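Local atomic coordinates of putative histidinol-phosphate aminotransferase (Erwinia carotovora atroseptica, PDB entry 3LY1), a protein that probably acts as a pyridoxal-phosphate-dependent aminotransferase of the histidinol-phosphate type, transferring amino groups between substrates. Residues R47-L60 and K243-N257. Residues are numbered along the deposited sequence; the frame is centred on the assembly and turned at random. Where two conformers were deposited one is given.
Sequences RYAKNEILMLGNKL and KINFSGVDAALASMN. With PLP (pyridoxal-5'-phosphate), chain M.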
ATOM      1  N   ARG A  47      -9.975   1.602  13.093  1.00 11.79           N
ATOM      2  CA  ARG A  47     -10.387   2.757  12.299  1.00 12.12           C
ATOM      3  C   ARG A  47      -9.284   3.147  11.327  1.00 11.98           C
ATOM      4  O   ARG A  47      -8.130   2.846  11.524  1.00 10.05           O
ATOM      5  CB  ARG A  47     -10.817   3.899  13.224  1.00 12.33           C
ATOM      6  CG  ARG A  47     -12.075   3.513  13.966  1.00 13.63           C
ATOM      7  CD  ARG A  47     -12.752   4.627  14.648  1.00 18.03           C
ATOM      8  NE  ARG A  47     -13.714   4.153  15.650  1.00 15.08           N
ATOM      9  CZ  ARG A  47     -14.965   3.774  15.405  1.00 17.77           C
ATOM     10  NH1 ARG A  47     -15.467   3.789  14.169  1.00 17.84           N
ATOM     11  NH2 ARG A  47     -15.728   3.371  16.409  1.00 17.30           N
ATOM     12  N   TYR A  48      -9.681   3.780  10.233  1.00 12.71           N
ATOM     13  CA  TYR A  48      -8.764   4.349   9.277  1.00 13.22           C
ATOM     14  C   TYR A  48      -8.108   5.568   9.882  1.00 13.28           C
ATOM     15  O   TYR A  48      -8.764   6.355  10.614  1.00 14.82           O
ATOM     16  CB  TYR A  48      -9.510   4.766   8.000  1.00 13.25           C
ATOM     17  CG  TYR A  48     -10.184   3.628   7.246  1.00 13.93           C
ATOM     18  CD1 TYR A  48      -9.437   2.770   6.462  1.00 12.00           C
ATOM     19  CD2 TYR A  48     -11.571   3.403   7.321  1.00 12.10           C
ATOM     20  CE1 TYR A  48     -10.011   1.750   5.807  1.00 13.53           C
ATOM     21  CE2 TYR A  48     -12.160   2.351   6.630  1.00 14.15           C
ATOM     22  CZ  TYR A  48     -11.382   1.534   5.872  1.00 13.22           C
ATOM     23  OH  TYR A  48     -11.926   0.460   5.170  1.00 15.09           O
ATOM     24  N   ALA A  49      -6.818   5.733   9.572  1.00 12.70           N
ATOM     25  CA  ALA A  49      -6.009   6.823  10.104  1.00 14.35           C
ATOM     26  C   ALA A  49      -6.179   8.107   9.294  1.00 15.09           C
ATOM     27  O   ALA A  49      -5.178   8.770   8.975  1.00 16.28           O
ATOM     28  CB  ALA A  49      -4.511   6.418  10.145  1.00 13.47           C
ATOM     29  N   LYS A  50      -7.422   8.509   9.041  1.00 15.30           N
ATOM     30  CA  LYS A  50      -7.715   9.637   8.143  1.00 16.43           C
ATOM     31  C   LYS A  50      -7.112  10.985   8.547  1.00 16.93           C
ATOM     32  O   LYS A  50      -6.329  11.564   7.780  1.00 15.85           O
ATOM     33  CB  LYS A  50      -9.226   9.766   7.945  1.00 17.10           C
ATOM     34  CG  LYS A  50      -9.752   8.663   7.020  1.00 16.20           C
ATOM     35  CD  LYS A  50     -11.274   8.618   6.995  1.00 17.60           C
ATOM     36  CE  LYS A  50     -11.862   7.558   6.028  1.00 19.54           C
ATOM     37  NZ  LYS A  50     -11.827   8.017   4.634  1.00 21.55           N
ATOM     38  N   ASN A  51      -7.428  11.477   9.744  1.00 17.23           N
ATOM     39  CA  ASN A  51      -6.855  12.749  10.161  1.00 18.39           C
ATOM     40  C   ASN A  51      -5.334  12.727  10.381  1.00 18.79           C
ATOM     41  O   ASN A  51      -4.636  13.715  10.115  1.00 19.03           O
ATOM     42  CB  ASN A  51      -7.520  13.256  11.430  1.00 18.15           C
ATOM     43  CG  ASN A  51      -7.131  14.677  11.726  1.00 19.41           C
ATOM     44  OD1 ASN A  51      -7.482  15.598  10.975  1.00 20.76           O
ATOM     45  ND2 ASN A  51      -6.353  14.863  12.770  1.00 18.86           N
ATOM     46  N   GLU A  52      -4.832  11.589  10.844  1.00 18.41           N
ATOM     47  CA  GLU A  52      -3.408  11.413  11.121  1.00 17.90           C
ATOM     48  C   GLU A  52      -2.611  11.472   9.820  1.00 16.57           C
ATOM     49  O   GLU A  52      -1.502  12.006   9.799  1.00 15.93           O
ATOM     50  CB  GLU A  52      -3.176  10.078  11.855  1.00 18.63           C
ATOM     51  CG  GLU A  52      -3.749  10.018  13.313  1.00 19.26           C
ATOM     52  CD  GLU A  52      -5.277   9.763  13.419  1.00 21.73           C
ATOM     53  OE1 GLU A  52      -5.939   9.421  12.427  1.00 20.52           O
ATOM     54  OE2 GLU A  52      -5.830   9.911  14.539  1.00 25.83           O
ATOM     55  N   ILE A  53      -3.180  10.907   8.755  1.00 15.70           N
ATOM     56  CA  ILE A  53      -2.586  10.967   7.403  1.00 14.76           C
ATOM     57  C   ILE A  53      -2.521  12.406   6.893  1.00 14.70           C
ATOM     58  O   ILE A  53      -1.531  12.814   6.285  1.00 14.62           O
ATOM     59  CB  ILE A  53      -3.319  10.055   6.458  1.00 13.88           C
ATOM     60  CG1 ILE A  53      -2.907   8.602   6.766  1.00 15.64           C
ATOM     61  CG2 ILE A  53      -3.084  10.440   4.942  1.00 11.56           C
ATOM     62  CD1 ILE A  53      -3.835   7.514   6.144  1.00 13.56           C
ATOM     63  N   LEU A  54      -3.574  13.175   7.140  1.00 15.25           N
ATOM     64  CA  LEU A  54      -3.555  14.609   6.828  1.00 15.34           C
ATOM     65  C   LEU A  54      -2.427  15.308   7.590  1.00 15.09           C
ATOM     66  O   LEU A  54      -1.659  16.065   7.001  1.00 14.53           O
ATOM     67  CB  LEU A  54      -4.939  15.268   7.077  1.00 15.26           C
ATOM     68  CG  LEU A  54      -6.097  14.860   6.148  1.00 15.74           C
ATOM     69  CD1 LEU A  54      -7.406  15.540   6.574  1.00 19.03           C
ATOM     70  CD2 LEU A  54      -5.820  15.222   4.704  1.00 19.60           C
HETATM   71  N   MSE A  55      -2.287  15.035   8.887  1.00 15.85           N
HETATM   72  CA  MSE A  55      -1.234  15.648   9.669  0.50 16.03           C
HETATM   73  C   MSE A  55       0.186  15.294   9.182  1.00 15.85           C
HETATM   74  O   MSE A  55       1.081  16.165   9.147  1.00 16.80           O
HETATM   75  CB  MSE A  55      -1.381  15.262  11.149  0.50 16.08           C
HETATM   76  CG  MSE A  55      -2.720  15.642  11.770  0.50 17.85           C
HETATM   77 SE   MSE A  55      -3.065  17.554  11.880  0.38 20.38          SE
HETATM   78  CE  MSE A  55      -4.417  17.758  10.482  0.50 17.80           C
ATOM     79  N   LEU A  56       0.417  14.034   8.863  1.00 15.58           N
ATOM     80  CA  LEU A  56       1.726  13.584   8.328  1.00 15.51           C
ATOM     81  C   LEU A  56       2.036  14.277   6.996  1.00 14.48           C
ATOM     82  O   LEU A  56       3.149  14.727   6.778  1.00 13.53           O
ATOM     83  CB  LEU A  56       1.764  12.059   8.149  1.00 15.45           C
ATOM     84  CG  LEU A  56       3.074  11.420   7.668  1.00 15.11           C
ATOM     85  CD1 LEU A  56       4.258  11.851   8.558  1.00 17.44           C
ATOM     86  CD2 LEU A  56       2.934   9.908   7.596  1.00 18.36           C
ATOM     87  N   GLY A  57       1.036  14.381   6.135  1.00 15.29           N
ATOM     88  CA  GLY A  57       1.178  15.100   4.840  1.00 15.43           C
ATOM     89  C   GLY A  57       1.599  16.556   5.055  1.00 16.56           C
ATOM     90  O   GLY A  57       2.513  17.045   4.395  1.00 16.17           O
ATOM     91  N   ASN A  58       0.951  17.217   6.008  1.00 16.67           N
ATOM     92  CA  ASN A  58       1.241  18.612   6.332  1.00 17.39           C
ATOM     93  C   ASN A  58       2.632  18.769   6.934  1.00 16.92           C
ATOM     94  O   ASN A  58       3.345  19.698   6.597  1.00 17.38           O
ATOM     95  CB  ASN A  58       0.221  19.168   7.315  1.00 18.24           C
ATOM     96  CG  ASN A  58      -1.170  19.290   6.734  1.00 17.78           C
ATOM     97  OD1 ASN A  58      -1.358  19.254   5.531  1.00 22.91           O
ATOM     98  ND2 ASN A  58      -2.157  19.484   7.613  1.00 22.21           N
ATOM     99  N   LYS A  59       3.029  17.824   7.780  1.00 16.52           N
ATOM    100  CA  LYS A  59       4.342  17.846   8.372  1.00 17.29           C
ATOM    101  C   LYS A  59       5.464  17.639   7.322  1.00 16.81           C
ATOM    102  O   LYS A  59       6.489  18.291   7.385  1.00 16.83           O
ATOM    103  CB  LYS A  59       4.396  16.788   9.463  1.00 18.62           C
ATOM    104  CG  LYS A  59       5.448  16.985  10.518  1.00 21.86           C
ATOM    105  CD  LYS A  59       5.403  15.857  11.580  1.00 26.52           C
ATOM    106  CE  LYS A  59       5.722  16.345  13.028  1.00 28.63           C
ATOM    107  NZ  LYS A  59       7.003  17.069  13.147  1.00 31.44           N
ATOM    108  N   LEU A  60       5.250  16.753   6.341  1.00 15.56           N
ATOM    109  CA  LEU A  60       6.224  16.539   5.275  1.00 14.36           C
ATOM    110  C   LEU A  60       6.299  17.747   4.341  1.00 14.05           C
ATOM    111  O   LEU A  60       7.383  18.096   3.818  1.00 13.44           O
ATOM    112  CB  LEU A  60       5.874  15.253   4.502  1.00 13.64           C
ATOM    113  CG  LEU A  60       6.190  13.969   5.299  1.00 13.84           C
ATOM    114  CD1 LEU A  60       5.554  12.733   4.672  1.00 16.83           C
ATOM    115  CD2 LEU A  60       7.713  13.753   5.473  1.00 12.26           C
ATOM    116  N   LYS A 243      -3.772   5.995   2.134  1.00 16.03           N
ATOM    117  CA  LYS A 243      -4.410   5.172   3.154  1.00 16.36           C
ATOM    118  C   LYS A 243      -3.318   4.323   3.815  1.00 17.11           C
ATOM    119  O   LYS A 243      -3.333   3.085   3.753  1.00 18.12           O
ATOM    120  CB  LYS A 243      -5.492   4.288   2.530  1.00 15.03           C
ATOM    121  CG  LYS A 243      -6.592   5.066   1.800  1.00 14.84           C
ATOM    122  CD  LYS A 243      -7.630   4.161   1.232  1.00 17.17           C
ATOM    123  CE  LYS A 243      -8.763   4.948   0.565  1.00 18.78           C
ATOM    124  NZ  LYS A 243      -9.857   4.074   0.126  1.00 20.36           N
ATOM    125  N   ILE A 244      -2.384   5.027   4.431  1.00 16.61           N
ATOM    126  CA  ILE A 244      -1.219   4.451   5.085  1.00 16.87           C
ATOM    127  C   ILE A 244      -1.699   3.804   6.374  1.00 16.04           C
ATOM    128  O   ILE A 244      -2.682   4.229   6.975  1.00 16.09           O
ATOM    129  CB  ILE A 244      -0.140   5.567   5.328  1.00 17.32           C
ATOM    130  CG1 ILE A 244       0.200   6.268   4.002  1.00 17.90           C
ATOM    131  CG2 ILE A 244       1.157   5.004   5.836  1.00 17.74           C
ATOM    132  CD1 ILE A 244       0.697   5.292   2.914  1.00 18.29           C
ATOM    133  N   ASN A 245      -0.995   2.776   6.815  1.00 15.34           N
ATOM    134  CA  ASN A 245      -1.379   2.056   8.005  1.00 15.15           C
ATOM    135  C   ASN A 245      -1.153   2.891   9.276  1.00 14.64           C
ATOM    136  O   ASN A 245      -0.260   3.748   9.323  1.00 15.31           O
ATOM    137  CB  ASN A 245      -0.715   0.678   8.051  1.00 15.10           C
ATOM    138  CG  ASN A 245       0.634   0.690   8.684  1.00 17.72           C
ATOM    139  OD1 ASN A 245       0.771   0.629   9.912  1.00 14.17           O
ATOM    140  ND2 ASN A 245       1.651   0.752   7.857  1.00 20.50           N
ATOM    141  N   PHE A 246      -2.019   2.687  10.261  1.00 14.57           N
ATOM    142  CA  PHE A 246      -2.049   3.517  11.477  1.00 14.58           C
ATOM    143  C   PHE A 246      -0.732   3.496  12.255  1.00 14.74           C
ATOM    144  O   PHE A 246      -0.250   4.526  12.667  1.00 14.57           O
ATOM    145  CB  PHE A 246      -3.184   3.073  12.406  1.00 14.35           C
ATOM    146  CG  PHE A 246      -3.962   4.199  12.994  1.00 12.68           C
ATOM    147  CD1 PHE A 246      -3.328   5.238  13.675  1.00 14.43           C
ATOM    148  CD2 PHE A 246      -5.343   4.180  12.960  1.00 12.70           C
ATOM    149  CE1 PHE A 246      -4.061   6.245  14.237  1.00 12.90           C
ATOM    150  CE2 PHE A 246      -6.086   5.193  13.538  1.00 12.95           C
ATOM    151  CZ  PHE A 246      -5.448   6.228  14.159  1.00 12.98           C
ATOM    152  N   SER A 247      -0.138   2.330  12.445  1.00 15.41           N
ATOM    153  CA  SER A 247       1.110   2.266  13.204  1.00 15.18           C
ATOM    154  C   SER A 247       2.223   2.986  12.451  1.00 14.97           C
ATOM    155  O   SER A 247       2.992   3.703  13.050  1.00 14.44           O
ATOM    156  CB  SER A 247       1.528   0.813  13.488  1.00 15.69           C
ATOM    157  OG  SER A 247       0.534   0.179  14.262  1.00 15.29           O
ATOM    158  N   GLY A 248       2.293   2.787  11.143  1.00 13.07           N
ATOM    159  CA  GLY A 248       3.257   3.476  10.328  1.00 13.62           C
ATOM    160  C   GLY A 248       3.117   4.988  10.333  1.00 13.41           C
ATOM    161  O   GLY A 248       4.128   5.687  10.445  1.00 13.79           O
ATOM    162  N   VAL A 249       1.879   5.486  10.233  1.00 12.28           N
ATOM    163  CA  VAL A 249       1.624   6.928  10.221  1.00 13.04           C
ATOM    164  C   VAL A 249       2.056   7.541  11.570  1.00 13.30           C
ATOM    165  O   VAL A 249       2.764   8.548  11.616  1.00 13.74           O
ATOM    166  CB  VAL A 249       0.146   7.264   9.952  1.00 13.07           C
ATOM    167  CG1 VAL A 249      -0.122   8.724  10.232  1.00 12.87           C
ATOM    168  CG2 VAL A 249      -0.238   6.886   8.505  1.00 15.75           C
ATOM    169  N   ASP A 250       1.647   6.926  12.669  1.00 14.02           N
ATOM    170  CA  ASP A 250       2.014   7.444  13.994  1.00 14.12           C
ATOM    171  C   ASP A 250       3.517   7.237  14.281  1.00 14.19           C
ATOM    172  O   ASP A 250       4.144   8.053  14.978  1.00 13.49           O
ATOM    173  CB  ASP A 250       1.178   6.784  15.097  1.00 14.98           C
ATOM    174  CG  ASP A 250      -0.240   7.379  15.240  1.00 16.86           C
ATOM    175  OD1 ASP A 250      -0.609   8.330  14.505  1.00 19.00           O
ATOM    176  OD2 ASP A 250      -0.975   6.911  16.145  1.00 20.31           O
ATOM    177  N   ALA A 251       4.113   6.156  13.760  1.00 12.55           N
ATOM    178  CA  ALA A 251       5.558   6.005  13.918  1.00 12.82           C
ATOM    179  C   ALA A 251       6.292   7.064  13.107  1.00 13.29           C
ATOM    180  O   ALA A 251       7.275   7.620  13.570  1.00 14.45           O
ATOM    181  CB  ALA A 251       6.007   4.621  13.588  1.00 13.39           C
ATOM    182  N   ALA A 252       5.827   7.351  11.881  1.00 14.94           N
ATOM    183  CA  ALA A 252       6.464   8.381  11.051  1.00 15.07           C
ATOM    184  C   ALA A 252       6.372   9.762  11.716  1.00 16.03           C
ATOM    185  O   ALA A 252       7.358  10.504  11.715  1.00 15.76           O
ATOM    186  CB  ALA A 252       5.874   8.411   9.606  1.00 15.74           C
ATOM    187  N   LEU A 253       5.216  10.102  12.265  1.00 16.11           N
ATOM    188  CA  LEU A 253       5.052  11.401  12.924  1.00 18.30           C
ATOM    189  C   LEU A 253       6.045  11.536  14.074  1.00 18.84           C
ATOM    190  O   LEU A 253       6.665  12.582  14.240  1.00 20.92           O
ATOM    191  CB  LEU A 253       3.638  11.603  13.445  1.00 17.90           C
ATOM    192  CG  LEU A 253       2.548  11.926  12.423  1.00 19.53           C
ATOM    193  CD1 LEU A 253       1.167  11.766  13.089  1.00 16.57           C
ATOM    194  CD2 LEU A 253       2.711  13.324  11.796  1.00 18.34           C
ATOM    195  N   ALA A 254       6.196  10.484  14.863  1.00 18.77           N
ATOM    196  CA  ALA A 254       7.117  10.506  15.986  1.00 18.86           C
ATOM    197  C   ALA A 254       8.598  10.560  15.547  1.00 19.05           C
ATOM    198  O   ALA A 254       9.398  11.287  16.148  1.00 19.26           O
ATOM    199  CB  ALA A 254       6.866   9.307  16.889  1.00 17.96           C
ATOM    200  N   SER A 255       8.962   9.793  14.514  1.00 20.24           N
ATOM    201  CA  SER A 255      10.373   9.700  14.074  1.00 20.54           C
ATOM    202  C   SER A 255      10.848  11.049  13.518  1.00 21.57           C
ATOM    203  O   SER A 255      11.980  11.485  13.780  1.00 21.96           O
ATOM    204  CB  SER A 255      10.569   8.562  13.068  1.00 20.57           C
ATOM    205  OG  SER A 255      11.940   8.254  12.908  1.00 21.29           O
HETATM  206  N   MSE A 256       9.951  11.754  12.838  1.00 21.91           N
HETATM  207  CA  MSE A 256      10.232  13.126  12.403  1.00 23.35           C
HETATM  208  C   MSE A 256      10.541  14.117  13.534  1.00 25.00           C
HETATM  209  O   MSE A 256      11.161  15.154  13.264  1.00 25.48           O
HETATM  210  CB  MSE A 256       9.096  13.669  11.534  1.00 22.57           C
HETATM  211  CG  MSE A 256       8.997  13.013  10.190  1.00 21.98           C
HETATM  212 SE   MSE A 256       7.626  13.873   9.195  0.75 19.90          SE
HETATM  213  CE  MSE A 256       8.625  15.520   8.754  1.00 20.89           C
ATOM    214  N   ASN A 257      10.115  13.830  14.773  1.00 26.43           N
ATOM    215  CA  ASN A 257      10.469  14.655  15.943  1.00 27.20           C
ATOM    216  C   ASN A 257      11.701  14.151  16.742  1.00 27.29           C
ATOM    217  O   ASN A 257      12.287  14.907  17.502  1.00 26.93           O
ATOM    218  CB  ASN A 257       9.302  14.774  16.935  1.00 27.91           C
ATOM    219  CG  ASN A 257       8.104  15.536  16.375  1.00 29.54           C
ATOM    220  OD1 ASN A 257       8.251  16.517  15.632  1.00 31.21           O
ATOM    221  ND2 ASN A 257       6.902  15.077  16.732  1.00 30.27           N
TER
HETATM  222  N1  PLP M 500     -14.995  -2.467  -0.875  1.00 22.38           N
HETATM  223  C2  PLP M 500     -16.119  -1.987  -0.270  1.00 23.61           C
HETATM  224  C2A PLP M 500     -17.457  -2.497  -0.704  1.00 24.42           C
HETATM  225  C3  PLP M 500     -15.971  -1.054   0.738  1.00 25.90           C
HETATM  226  O3  PLP M 500     -17.072  -0.575   1.360  1.00 25.79           O
HETATM  227  C4  PLP M 500     -14.695  -0.599   1.132  1.00 27.50           C
HETATM  228  C4A PLP M 500     -14.623   0.610   2.013  1.00 33.98           C
HETATM  229  O4A PLP M 500     -14.276   0.357   3.169  1.00 38.40           O
HETATM  230  C5  PLP M 500     -13.563  -1.085   0.495  1.00 25.91           C
HETATM  231  C6  PLP M 500     -13.751  -2.029  -0.511  1.00 23.27           C
HETATM  232  C5A PLP M 500     -12.133  -0.665   0.793  1.00 27.54           C
HETATM  233  O4P PLP M 500     -11.699  -1.137   2.079  1.00 27.45           O
HETATM  234  P   PLP M 500     -10.196  -1.480   2.419  1.00 24.07           P
HETATM  235  O1P PLP M 500      -9.155  -0.787   1.549  1.00 20.88           O
HETATM  236  O2P PLP M 500     -10.133  -2.970   2.421  1.00 22.87           O
HETATM  237  O3P PLP M 500      -9.991  -1.082   3.860  1.00 22.43           O
HETATM  238  O   HOH W   1      -5.467   4.250   7.462  1.00 14.10           O
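A49 and F246 meet where helices 50-63 and 246-255 begin in the large domain of a fold-type I aminotransferase dimer; their axes, taken over 50-60 and 246-255, run 34° apart. The methyl CB of A49 sits over one face of the F246 ring, 3.7 Å from its centroid, a CH-pi contact; R47 O lies in the ring plane at its edge. A water accepts from A49 N and donates to I244 O, joining the loops ahead of the helices. The packing is tight along the buried side, where I53 CG1 meets V249 CG2 at 3.6 Å and L56, with CG anti to its backbone N (chi1 -177°), sends both methyls to A252 CB. Strand 71-74 backs I53 and L56 through L73. Y48 donates from OH to O3P of a cofactor held mainly by the second subunit, so this corner reaches into the neighbouring active site. At the partly exposed margin, E52 CD comes within 3.6 Å of F246 CZ, its carboxylate tilted against the ring, while D250 pairs with K44. At the solvent end, K59 runs past selenomethionine M256 in the opposite direction; NZ donates to N257 OD1 at 2.8 Å, approaching from 36° above the carbonyl plane.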